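PDB 4H89: GCN5-related N-acetyltransferase from Kribbella flavida, which probably transfers an acyl group, most likely acetyl from acetyl-coenzyme A, as a member of the GNAT superfamily. Local coordinates for residues P58-V66 / L109-E120. Residues are numbered along the deposited sequence; the frame is centred on the assembly and turned at random.
Sequences PQSRTTVAV and LCQDMIDWAGRE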
loop_
_atom_site.group_PDB
_atom_site.type_symbol
_atom_site.label_atom_id
_atom_site.label_comp_id
_atom_site.label_asym_id
_atom_site.label_seq_id
_atom_site.Cartn_x
_atom_site.Cartn_y
_atom_site.Cartn_z
ATOM N N PRO A 58 -15.408 6.625 -0.328
ATOM C CA PRO A 58 -15.453 6.728 1.133
ATOM C C PRO A 58 -14.474 7.757 1.652
ATOM O O PRO A 58 -13.272 7.518 1.512
ATOM C CB PRO A 58 -14.959 5.338 1.600
ATOM C CG PRO A 58 -14.005 4.914 0.507
ATOM C CD PRO A 58 -14.699 5.396 -0.759
ATOM N N GLN A 59 -14.961 8.853 2.247
ATOM C CA GLN A 59 -14.103 9.770 3.012
ATOM C C GLN A 59 -12.831 10.095 2.247
ATOM O O GLN A 59 -11.727 9.804 2.692
ATOM C CB GLN A 59 -13.765 9.158 4.369
ATOM C CG GLN A 59 -14.957 9.058 5.311
ATOM C CD GLN A 59 -14.552 9.388 6.715
ATOM O OE1 GLN A 59 -13.912 8.585 7.370
ATOM N NE2 GLN A 59 -14.909 10.591 7.185
ATOM N N SER A 60 -13.029 10.678 1.083
ATOM C CA SER A 60 -11.941 10.962 0.145
ATOM C C SER A 60 -12.180 12.306 -0.480
ATOM O O SER A 60 -13.290 12.791 -0.511
ATOM C CB SER A 60 -11.935 9.887 -0.942
ATOM O OG SER A 60 -11.596 8.602 -0.395
ATOM N N ARG A 61 -11.098 12.903 -0.999
ATOM C CA ARG A 61 -11.175 14.245 -1.549
ATOM C C ARG A 61 -9.981 14.502 -2.432
ATOM O O ARG A 61 -8.913 13.938 -2.192
ATOM C CB ARG A 61 -11.256 15.260 -0.392
ATOM C CG ARG A 61 -11.229 16.751 -0.757
ATOM C CD ARG A 61 -11.563 17.543 0.506
ATOM N NE ARG A 61 -11.499 18.980 0.299
ATOM C CZ ARG A 61 -10.587 19.791 0.812
ATOM N NH1 ARG A 61 -9.615 19.320 1.553
ATOM N NH2 ARG A 61 -10.680 21.055 0.544
ATOM N N THR A 62 -10.186 15.330 -3.458
ATOM C CA THR A 62 -9.075 15.830 -4.286
ATOM C C THR A 62 -9.158 17.328 -4.291
ATOM O O THR A 62 -10.241 17.901 -4.459
ATOM C CB THR A 62 -9.161 15.255 -5.692
ATOM O OG1 THR A 62 -9.214 13.832 -5.617
ATOM C CG2 THR A 62 -8.005 15.709 -6.582
ATOM N N THR A 63 -8.006 17.976 -4.114
ATOM C CA THR A 63 -7.895 19.421 -4.105
ATOM C C THR A 63 -6.934 19.914 -5.167
ATOM O O THR A 63 -6.115 19.137 -5.668
ATOM C CB THR A 63 -7.384 19.937 -2.760
ATOM O OG1 THR A 63 -6.089 19.408 -2.524
ATOM C CG2 THR A 63 -8.321 19.524 -1.642
ATOM N N VAL A 64 -7.060 21.201 -5.455
ATOM C CA VAL A 64 -6.055 21.924 -6.248
ATOM C C VAL A 64 -5.604 23.136 -5.462
ATOM O O VAL A 64 -6.387 23.725 -4.698
ATOM C CB VAL A 64 -6.519 22.339 -7.653
ATOM C CG1 VAL A 64 -6.624 21.144 -8.556
ATOM C CG2 VAL A 64 -7.815 23.128 -7.589
ATOM N N ALA A 65 -4.354 23.526 -5.695
ATOM C CA ALA A 65 -3.843 24.828 -5.266
ATOM C C ALA A 65 -3.849 25.704 -6.530
ATOM O O ALA A 65 -3.328 25.294 -7.574
ATOM C CB ALA A 65 -2.441 24.690 -4.790
ATOM N N VAL A 66 -4.438 26.885 -6.432
ATOM C CA VAL A 66 -4.596 27.794 -7.511
ATOM C C VAL A 66 -4.103 29.168 -7.157
ATOM O O VAL A 66 -4.163 29.597 -6.023
ATOM C CB VAL A 66 -6.052 27.888 -7.970
ATOM C CG1 VAL A 66 -6.536 26.605 -8.633
ATOM C CG2 VAL A 66 -6.988 28.384 -6.898
ATOM N N LEU A 109 -1.061 22.637 0.508
ATOM C CA LEU A 109 -1.846 21.433 0.207
ATOM C C LEU A 109 -1.849 20.488 1.401
ATOM O O LEU A 109 -2.897 19.904 1.707
ATOM C CB LEU A 109 -1.291 20.746 -1.041
ATOM C CG LEU A 109 -1.513 21.392 -2.387
ATOM C CD1 LEU A 109 -0.600 20.728 -3.413
ATOM C CD2 LEU A 109 -2.967 21.260 -2.776
ATOM N N CYS A 110 -0.706 20.279 2.027
ATOM C CA CYS A 110 -0.661 19.328 3.127
ATOM C C CYS A 110 -1.360 19.859 4.366
ATOM O O CYS A 110 -2.029 19.091 5.048
ATOM C CB CYS A 110 0.784 18.951 3.433
ATOM S SG CYS A 110 0.936 17.554 4.586
ATOM N N GLN A 111 -1.204 21.132 4.681
ATOM C CA GLN A 111 -1.938 21.677 5.813
ATOM C C GLN A 111 -3.446 21.551 5.605
ATOM O O GLN A 111 -4.190 21.204 6.511
ATOM C CB GLN A 111 -1.565 23.125 6.075
ATOM C CG GLN A 111 -2.226 23.697 7.324
ATOM C CD GLN A 111 -1.783 22.963 8.585
ATOM O OE1 GLN A 111 -0.603 22.864 8.825
ATOM N NE2 GLN A 111 -2.711 22.338 9.297
ATOM N N ASP A 112 -3.900 21.863 4.404
ATOM C CA ASP A 112 -5.311 21.724 4.075
ATOM C C ASP A 112 -5.761 20.261 4.252
ATOM O O ASP A 112 -6.846 19.991 4.762
ATOM C CB ASP A 112 -5.598 22.213 2.649
ATOM C CG ASP A 112 -7.039 22.001 2.271
ATOM O OD1 ASP A 112 -7.896 22.856 2.611
ATOM O OD2 ASP A 112 -7.280 20.950 1.660
HETATM N N MSE A 113 -4.924 19.323 3.831
HETATM C CA MSE A 113 -5.221 17.900 3.990
HETATM C C MSE A 113 -5.300 17.505 5.480
HETATM O O MSE A 113 -6.223 16.765 5.872
HETATM C CB MSE A 113 -4.154 17.097 3.223
HETATM C CG MSE A 113 -4.330 15.583 3.268
HETATM SE SE MSE A 113 -3.556 14.749 4.796
HETATM C CE MSE A 113 -4.749 13.357 4.871
ATOM N N ILE A 114 -4.401 18.018 6.294
ATOM C CA ILE A 114 -4.424 17.716 7.725
ATOM C C ILE A 114 -5.697 18.270 8.336
ATOM O O ILE A 114 -6.339 17.585 9.155
ATOM C CB ILE A 114 -3.184 18.369 8.419
ATOM C CG1 ILE A 114 -1.913 17.631 8.033
ATOM C CG2 ILE A 114 -3.343 18.405 9.949
ATOM C CD1 ILE A 114 -0.609 18.360 8.331
ATOM N N ASP A 115 -6.079 19.477 7.957
ATOM C CA ASP A 115 -7.315 20.091 8.480
ATOM C C ASP A 115 -8.539 19.269 8.070
ATOM O O ASP A 115 -9.445 18.985 8.897
ATOM C CB ASP A 115 -7.476 21.535 8.029
ATOM C CG ASP A 115 -6.379 22.470 8.544
ATOM O OD1 ASP A 115 -5.585 22.072 9.405
ATOM O OD2 ASP A 115 -6.320 23.592 8.021
ATOM N N TRP A 116 -8.556 18.817 6.828
ATOM C CA TRP A 116 -9.633 17.966 6.340
ATOM C C TRP A 116 -9.698 16.670 7.126
ATOM O O TRP A 116 -10.774 16.251 7.542
ATOM C CB TRP A 116 -9.417 17.681 4.834
ATOM C CG TRP A 116 -10.279 16.586 4.266
ATOM C CD1 TRP A 116 -11.551 16.727 3.790
ATOM C CD2 TRP A 116 -9.941 15.209 4.141
ATOM N NE1 TRP A 116 -12.024 15.512 3.358
ATOM C CE2 TRP A 116 -11.076 14.554 3.586
ATOM C CE3 TRP A 116 -8.810 14.452 4.436
ATOM C CZ2 TRP A 116 -11.076 13.190 3.264
ATOM C CZ3 TRP A 116 -8.817 13.070 4.169
ATOM C CH2 TRP A 116 -9.945 12.463 3.580
ATOM N N ALA A 117 -8.572 16.019 7.319
ATOM C CA ALA A 117 -8.576 14.706 7.969
ATOM C C ALA A 117 -9.088 14.862 9.379
ATOM O O ALA A 117 -9.787 13.982 9.902
ATOM C CB ALA A 117 -7.179 14.105 7.943
ATOM N N GLY A 118 -8.705 15.944 10.038
ATOM C CA GLY A 118 -9.174 16.220 11.385
ATOM C C GLY A 118 -10.677 16.378 11.433
ATOM O O GLY A 118 -11.352 15.726 12.248
ATOM N N ARG A 119 -11.228 17.237 10.576
ATOM C CA ARG A 119 -12.669 17.471 10.623
ATOM C C ARG A 119 -13.461 16.269 10.177
ATOM O O ARG A 119 -14.595 16.078 10.634
ATOM C CB ARG A 119 -13.109 18.745 9.908
ATOM C CG ARG A 119 -12.975 18.760 8.447
ATOM C CD ARG A 119 -13.643 20.007 7.806
ATOM N NE ARG A 119 -13.285 20.020 6.401
ATOM C CZ ARG A 119 -12.185 20.574 5.889
ATOM N NH1 ARG A 119 -11.943 20.424 4.591
ATOM N NH2 ARG A 119 -11.357 21.295 6.640
ATOM N N GLU A 120 -12.877 15.404 9.346
ATOM C CA GLU A 120 -13.564 14.198 8.898
ATOM C C GLU A 120 -13.433 13.048 9.897
ATOM O O GLU A 120 -13.973 11.971 9.685
ATOM C CB GLU A 120 -13.018 13.761 7.560
ATOM C CG GLU A 120 -13.462 14.652 6.420
ATOM C CD GLU A 120 -14.944 14.572 6.138
ATOM O OE1 GLU A 120 -15.549 13.504 6.339
ATOM O OE2 GLU A 120 -15.475 15.594 5.693
HETATM O O HOH W 1 -13.062 9.088 9.998
HETATM O O HOH W 2 -9.794 23.899 1.070
HETATM O O HOH W 3 -5.319 19.666 0.176
#
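Arg61 lays its CB over one face of the Trp116 indole, 3.7 Å above the plane and toward the rim, while CG of Glu120 lies on the opposite face; the backbone of Gln59 meets the ring edge, its buried O finding no polar partner. The Arg61 guanidinium is flanked in turn, with CG2 of Thr63 over the centre of one face, NH1 of Arg119 over the other, and the Asp112 carboxylate at its edge. With CG anti to the backbone N (chi1 175°) and an extended chain beyond, Arg61 runs past the indole, bringing CD within 3.4 Å of Trp116 CD1, to reach Asp112. There Arg61 NH1 forms a salt bridge of 2.8 Å to Asp112 OD2, approaching on the syn side but tilted from the carboxylate plane; one water joins Arg61 NH2 to Asp112 OD1, and another links OD2 to Thr63 OG1 and Leu109 O. Arg61 NE makes a second salt bridge, to Asp13; an alanine in place of Arg61 would probably leave both aspartates without this cationic mate and one indole face poorly covered. At one end Gln59 NE2 donates to Glu120 O (3.0 Å, 161°) and, less straight, to OE1; at the other, CD2 of Leu109 packs on Ala65 CB. Strand 61-66 and the 109-119 part of helix 105-119, axes 9.7 Å apart at closest approach, illustrate helix-on-sheet packing in the mixed alpha/beta GNAT fold.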